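Hypothetical protein Atu0492 (Agrobacterium tumefaciens, PDB 2GMY) is of unknown function but belongs to the carboxymuconolactone decarboxylase family and may act as an AhpD-like protein in antioxidant defence. Local coordinates at residues L64-Q67 and W68-L71; P79-T82 and E83-A87. All blocks are in the same frame, centred on the assembly; numbering follows the deposited sequence.

Contact 1: L64-Q67 and W68-L71; sequences LSEQ and WINL
L64 lies across one face of the W68 indole, and this overlap shows how the residue before an N-cap can pack onto the first turn of the helix. The two methyls share the ring system: CD2 of L64 sits 3.8 Å from the centroid of the five-membered ring, only 14° off the normal, a CH-pi contact, while CD1 of L64 covers the six-membered ring, 3.7 Å from CZ3 of W68. The indole reaches this place because W68 CG is turned anti to the backbone N (chi1 -171°), which carries the ring back beneath the leucine. Next to it, S65 is the N-cap. With chi1 at 74° its hydroxyl swings over the start of the helix, and OG of S65 accepts a nearly straight bond from W68 N at 3.0 Å. The helical bonds then begin, I69 N to S65 O and N70 N to E66 O. On another side of the turn Q67 and L71 run alongside each other, pointing the same way, CG of Q67 3.5 Å from CD1 of L71. The extended Q67 chain carries its amide to D53 of the second subunit, whereas E66 forms a salt bridge with R60 of its own chain. Together, helix 66-70 and the residues leading into it rest on helices 32-45 and 49-61: L64 and W68 both touch R33 and S59, and I69 packs against V56.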
ATOM      1  N   LEU A  64      -3.184  20.047 -27.856  1.00 18.15           N
ATOM      2  CA  LEU A  64      -2.402  18.886 -27.421  1.00 17.55           C
ATOM      3  C   LEU A  64      -2.941  17.621 -28.084  1.00 16.96           C
ATOM      4  O   LEU A  64      -4.153  17.498 -28.317  1.00 17.03           O
ATOM      5  CB  LEU A  64      -2.386  18.790 -25.883  1.00 17.27           C
ATOM      6  CG  LEU A  64      -1.554  19.951 -25.301  1.00 18.70           C
ATOM      7  CD1 LEU A  64      -1.977  20.411 -23.915  1.00 21.93           C
ATOM      8  CD2 LEU A  64      -0.039  19.657 -25.353  1.00 18.04           C
ATOM      9  N   SER A  65      -2.048  16.689 -28.418  1.00 16.33           N
ATOM     10  CA  SER A  65      -2.463  15.504 -29.181  1.00 16.68           C
ATOM     11  C   SER A  65      -3.308  14.526 -28.356  1.00 16.64           C
ATOM     12  O   SER A  65      -3.244  14.509 -27.123  1.00 15.95           O
ATOM     13  CB  SER A  65      -1.243  14.787 -29.751  1.00 17.13           C
ATOM     14  OG  SER A  65      -0.538  14.096 -28.732  1.00 17.43           O
ATOM     15  N   GLU A  66      -4.077  13.683 -29.035  1.00 16.56           N
ATOM     16  CA  GLU A  66      -4.841  12.656 -28.308  1.00 16.78           C
ATOM     17  C   GLU A  66      -3.903  11.682 -27.584  1.00 16.73           C
ATOM     18  O   GLU A  66      -4.255  11.154 -26.530  1.00 16.28           O
ATOM     19  CB  GLU A  66      -5.841  11.921 -29.209  1.00 17.30           C
ATOM     20  CG  GLU A  66      -6.901  12.839 -29.846  1.00 19.16           C
ATOM     21  CD  GLU A  66      -7.719  13.622 -28.820  1.00 22.13           C
ATOM     22  OE1 GLU A  66      -8.110  13.040 -27.785  1.00 22.91           O
ATOM     23  OE2 GLU A  66      -7.988  14.818 -29.053  1.00 23.86           O
ATOM     24  N   GLN A  67      -2.714  11.462 -28.140  1.00 16.44           N
ATOM     25  CA  GLN A  67      -1.731  10.590 -27.511  1.00 17.02           C
ATOM     26  C   GLN A  67      -1.235  11.218 -26.207  1.00 16.36           C
ATOM     27  O   GLN A  67      -1.175  10.562 -25.170  1.00 16.15           O
ATOM     28  CB  GLN A  67      -0.567  10.385 -28.461  1.00 17.74           C
ATOM     29  CG  GLN A  67       0.113   9.072 -28.321  1.00 21.03           C
ATOM     30  CD  GLN A  67       1.077   8.800 -29.457  1.00 24.00           C
ATOM     31  OE1 GLN A  67       1.761   9.710 -29.952  1.00 26.14           O
ATOM     32  NE2 GLN A  67       1.145   7.548 -29.872  1.00 22.52           N
ATOM     33  N   TRP A  68      -0.886  12.496 -26.268  1.00 15.34           N
ATOM     34  CA  TRP A  68      -0.443  13.235 -25.083  1.00 15.05           C
ATOM     35  C   TRP A  68      -1.491  13.146 -23.975  1.00 14.57           C
ATOM     36  O   TRP A  68      -1.163  12.971 -22.795  1.00 14.27           O
ATOM     37  CB  TRP A  68      -0.222  14.691 -25.472  1.00 15.73           C
ATOM     38  CG  TRP A  68       0.430  15.591 -24.459  1.00 14.93           C
ATOM     39  CD1 TRP A  68       1.751  15.922 -24.396  1.00 15.56           C
ATOM     40  CD2 TRP A  68      -0.221  16.337 -23.420  1.00 14.16           C
ATOM     41  NE1 TRP A  68       1.969  16.817 -23.372  1.00 14.88           N
ATOM     42  CE2 TRP A  68       0.776  17.090 -22.760  1.00 15.47           C
ATOM     43  CE3 TRP A  68      -1.552  16.442 -22.984  1.00 14.42           C
ATOM     44  CZ2 TRP A  68       0.491  17.939 -21.690  1.00 16.86           C
ATOM     45  CZ3 TRP A  68      -1.841  17.290 -21.906  1.00 15.34           C
ATOM     46  CH2 TRP A  68      -0.819  18.025 -21.272  1.00 15.64           C
ATOM     47  N   ILE A  69      -2.754  13.291 -24.365  1.00 13.54           N
ATOM     48  CA  ILE A  69      -3.896  13.229 -23.434  1.00 13.76           C
ATOM     49  C   ILE A  69      -4.119  11.808 -22.891  1.00 14.13           C
ATOM     50  O   ILE A  69      -4.174  11.593 -21.669  1.00 13.80           O
ATOM     51  CB  ILE A  69      -5.172  13.739 -24.138  1.00 13.81           C
ATOM     52  CG1 ILE A  69      -5.043  15.237 -24.448  1.00 14.57           C
ATOM     53  CG2 ILE A  69      -6.423  13.445 -23.309  1.00 14.87           C
ATOM     54  CD1 ILE A  69      -6.197  15.762 -25.342  1.00 13.97           C
ATOM     55  N   ASN A  70      -4.225  10.834 -23.789  1.00 14.12           N
ATOM     56  CA  ASN A  70      -4.542   9.461 -23.380  1.00 15.50           C
ATOM     57  C   ASN A  70      -3.456   8.707 -22.644  1.00 15.09           C
ATOM     58  O   ASN A  70      -3.755   7.800 -21.862  1.00 15.61           O
ATOM     59  CB  ASN A  70      -4.997   8.648 -24.571  1.00 16.20           C
ATOM     60  CG  ASN A  70      -6.407   8.975 -24.951  1.00 18.14           C
ATOM     61  OD1 ASN A  70      -6.651   9.615 -25.975  1.00 22.59           O
ATOM     62  ND2 ASN A  70      -7.351   8.577 -24.106  1.00 19.27           N
ATOM     63  N   LEU A  71      -2.200   9.061 -22.870  1.00 14.13           N
ATOM     64  CA  LEU A  71      -1.119   8.328 -22.241  1.00 13.83           C
ATOM     65  C   LEU A  71      -0.733   8.883 -20.876  1.00 13.29           C
ATOM     66  O   LEU A  71       0.155   8.373 -20.222  1.00 13.46           O
ATOM     67  CB  LEU A  71       0.090   8.244 -23.160  1.00 14.40           C
ATOM     68  CG  LEU A  71      -0.034   7.224 -24.296  1.00 16.81           C
ATOM     69  CD1 LEU A  71       0.992   7.525 -25.295  1.00 22.14           C
ATOM     70  CD2 LEU A  71       0.158   5.828 -23.779  1.00 19.49           C
TER

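Contact 2: P79-T82 and E83-A87; sequences PVYT and EQERA
The Y81 ring and the E85 carboxylate stand 63° apart, with OE1 of E85 at the ring's edge, 3.7 Å from CD1 of Y81. One face of the phenol lies beneath CG1 of its own neighbour V80, and the ring also meets the W68 indole edge-to-face. The carboxylate is gripped at both oxygens: OE2 of E85 is taken up by W68, while OE1 accepts from T82 N at 2.9 Å. That amide comes in on the anti side, 19° out of the carboxylate plane. A water joins OE1 of E85 to V80 O, donating a hydrogen bond to each.

The bond from T82 N is half of a capping box, a reciprocal way of closing the first turn of a helix. In the other half, OG1 of T82 accepts from E85 N at 3.0 Å in an almost straight line. Threonine can do this because chi1 of 72° sets the hydroxyl between its backbone N and carbonyl carbon, while CG2 turns toward the carboxylate, 3.6 Å from OE1 of E85. The extended glutamate chain runs back past the threonine, CG of E85 3.3 Å from OG1 of T82.

R86 N donates to T82 O at 2.8 Å, the first bond of helix 83-96. Further along its chain, the R86 guanidinium is held by the backbone oxygens of W75 and R76. Two waters also donate to Y81 O, one linking it to NH1 of R86 and the other to OE2 of E83.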
ATOM      1  N   PRO A  79       6.968   7.209 -24.596  1.00 15.82           N
ATOM      2  CA  PRO A  79       7.909   8.145 -25.208  1.00 15.98           C
ATOM      3  C   PRO A  79       7.313   9.463 -25.714  1.00 16.23           C
ATOM      4  O   PRO A  79       8.059  10.287 -26.241  1.00 16.83           O
ATOM      5  CB  PRO A  79       8.514   7.317 -26.362  1.00 16.03           C
ATOM      6  CG  PRO A  79       7.431   6.342 -26.725  1.00 16.05           C
ATOM      7  CD  PRO A  79       6.788   5.990 -25.414  1.00 16.48           C
ATOM      8  N   VAL A  80       6.008   9.689 -25.552  1.00 16.56           N
ATOM      9  CA  VAL A  80       5.413  10.934 -26.067  1.00 17.31           C
ATOM     10  C   VAL A  80       5.903  12.200 -25.338  1.00 16.81           C
ATOM     11  O   VAL A  80       6.048  13.257 -25.961  1.00 17.50           O
ATOM     12  CB  VAL A  80       3.854  10.866 -26.167  1.00 18.04           C
ATOM     13  CG1 VAL A  80       3.221  10.842 -24.827  1.00 19.08           C
ATOM     14  CG2 VAL A  80       3.307  12.048 -26.965  1.00 19.86           C
ATOM     15  N   TYR A  81       6.201  12.080 -24.046  1.00 16.06           N
ATOM     16  CA  TYR A  81       6.567  13.247 -23.220  1.00 15.50           C
ATOM     17  C   TYR A  81       8.028  13.671 -23.341  1.00 15.36           C
ATOM     18  O   TYR A  81       8.932  12.827 -23.374  1.00 16.55           O
ATOM     19  CB  TYR A  81       6.164  13.010 -21.748  1.00 14.63           C
ATOM     20  CG  TYR A  81       4.711  12.626 -21.700  1.00 14.03           C
ATOM     21  CD1 TYR A  81       3.709  13.570 -21.962  1.00 11.48           C
ATOM     22  CD2 TYR A  81       4.333  11.303 -21.493  1.00 13.44           C
ATOM     23  CE1 TYR A  81       2.364  13.201 -21.989  1.00 11.89           C
ATOM     24  CE2 TYR A  81       2.995  10.922 -21.496  1.00 13.32           C
ATOM     25  CZ  TYR A  81       2.018  11.880 -21.755  1.00 12.50           C
ATOM     26  OH  TYR A  81       0.698  11.512 -21.774  1.00 15.13           O
ATOM     27  N   THR A  82       8.249  14.982 -23.396  1.00 15.33           N
ATOM     28  CA  THR A  82       9.598  15.541 -23.412  1.00 15.21           C
ATOM     29  C   THR A  82      10.287  15.333 -22.059  1.00 15.66           C
ATOM     30  O   THR A  82       9.625  15.051 -21.055  1.00 15.03           O
ATOM     31  CB  THR A  82       9.566  17.052 -23.700  1.00 15.26           C
ATOM     32  OG1 THR A  82       9.047  17.741 -22.560  1.00 14.84           O
ATOM     33  CG2 THR A  82       8.688  17.367 -24.929  1.00 15.42           C
ATOM     34  N   GLU A  83      11.608  15.500 -22.001  1.00 15.72           N
ATOM     35  CA  GLU A  83      12.299  15.336 -20.723  1.00 16.26           C
ATOM     36  C   GLU A  83      11.790  16.350 -19.690  1.00 15.52           C
ATOM     37  O   GLU A  83      11.623  16.019 -18.521  1.00 15.74           O
ATOM     38  CB  GLU A  83      13.822  15.413 -20.879  1.00 17.56           C
ATOM     39  CG  GLU A  83      14.397  14.190 -21.615  1.00 21.28           C
ATOM     40  CD  GLU A  83      13.960  12.850 -21.001  1.00 26.97           C
ATOM     41  OE1 GLU A  83      14.164  12.650 -19.779  1.00 30.17           O
ATOM     42  OE2 GLU A  83      13.418  11.984 -21.739  1.00 29.41           O
ATOM     43  N   GLN A  84      11.508  17.565 -20.144  1.00 15.15           N
ATOM     44  CA  GLN A  84      10.945  18.582 -19.264  1.00 14.53           C
ATOM     45  C   GLN A  84       9.573  18.154 -18.734  1.00 14.01           C
ATOM     46  O   GLN A  84       9.310  18.269 -17.537  1.00 14.19           O
ATOM     47  CB  GLN A  84      10.804  19.906 -19.997  1.00 14.76           C
ATOM     48  CG  GLN A  84      10.285  21.020 -19.113  1.00 16.56           C
ATOM     49  CD  GLN A  84      10.297  22.363 -19.814  1.00 18.60           C
ATOM     50  OE1 GLN A  84      10.026  22.453 -21.014  1.00 19.09           O
ATOM     51  NE2 GLN A  84      10.572  23.428 -19.052  1.00 20.01           N
ATOM     52  N   GLU A  85       8.706  17.675 -19.626  1.00 12.65           N
ATOM     53  CA  GLU A  85       7.385  17.162 -19.200  1.00 11.85           C
ATOM     54  C   GLU A  85       7.533  16.003 -18.211  1.00 12.18           C
ATOM     55  O   GLU A  85       6.789  15.926 -17.213  1.00 12.18           O
ATOM     56  CB  GLU A  85       6.547  16.716 -20.399  1.00 11.81           C
ATOM     57  CG  GLU A  85       6.080  17.890 -21.231  1.00 12.96           C
ATOM     58  CD  GLU A  85       5.382  17.485 -22.521  1.00 15.07           C
ATOM     59  OE1 GLU A  85       5.765  16.461 -23.129  1.00 16.67           O
ATOM     60  OE2 GLU A  85       4.453  18.208 -22.930  1.00 16.31           O
ATOM     61  N   ARG A  86       8.476  15.100 -18.479  1.00 12.10           N
ATOM     62  CA  ARG A  86       8.729  14.002 -17.541  1.00 12.87           C
ATOM     63  C   ARG A  86       9.162  14.478 -16.166  1.00 12.65           C
ATOM     64  O   ARG A  86       8.768  13.901 -15.149  1.00 12.70           O
ATOM     65  CB  ARG A  86       9.756  13.005 -18.080  1.00 12.99           C
ATOM     66  CG  ARG A  86       9.263  12.279 -19.297  1.00 13.92           C
ATOM     67  CD  ARG A  86      10.298  11.269 -19.786  1.00 14.85           C
ATOM     68  NE  ARG A  86      10.388  10.108 -18.895  1.00 15.18           N
ATOM     69  CZ  ARG A  86       9.512   9.102 -18.877  1.00 14.61           C
ATOM     70  NH1 ARG A  86       8.472   9.087 -19.711  1.00 15.42           N
ATOM     71  NH2 ARG A  86       9.674   8.108 -18.011  1.00 16.53           N
ATOM     72  N   ALA A  87       9.977  15.531 -16.137  1.00 12.37           N
ATOM     73  CA  ALA A  87      10.439  16.096 -14.880  1.00 13.04           C
ATOM     74  C   ALA A  87       9.237  16.635 -14.112  1.00 12.66           C
ATOM     75  O   ALA A  87       9.081  16.403 -12.916  1.00 13.21           O
ATOM     76  CB  ALA A  87      11.432  17.196 -15.155  1.00 13.61           C
TER
HETATM   77  O   HOH W   1       5.115  15.911 -25.631  1.00 19.55           O
HETATM   78  O   HOH W   2       8.691  10.288 -22.477  1.00 21.27           O
HETATM   79  O   HOH W   3      11.685  12.310 -23.814  1.00 31.68           O
HETATM   80  O   HOH W   4       8.943  20.425 -22.923  1.00 24.20           O

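How the contacts relate
Contacts 1 and 2 are successive examples of one device, a hydroxyl residue capping the helix that follows it, and they lie on the same side of the chain's centre with their own centres about 13 Å apart. They are also joined directly. OH of Y81 lies 2.6 Å from O of W68, and NE1 of W68 lies 2.9 Å from OE2 of E85, both probable hydrogen bonds. The glutamate of the second cap thus meets the ring nitrogen of the same indole whose face carries the leucine of contact 1. Through these links the short helix 66-70 is tied to the start of helix 83-96, within the carboxymuconolactone decarboxylase family region.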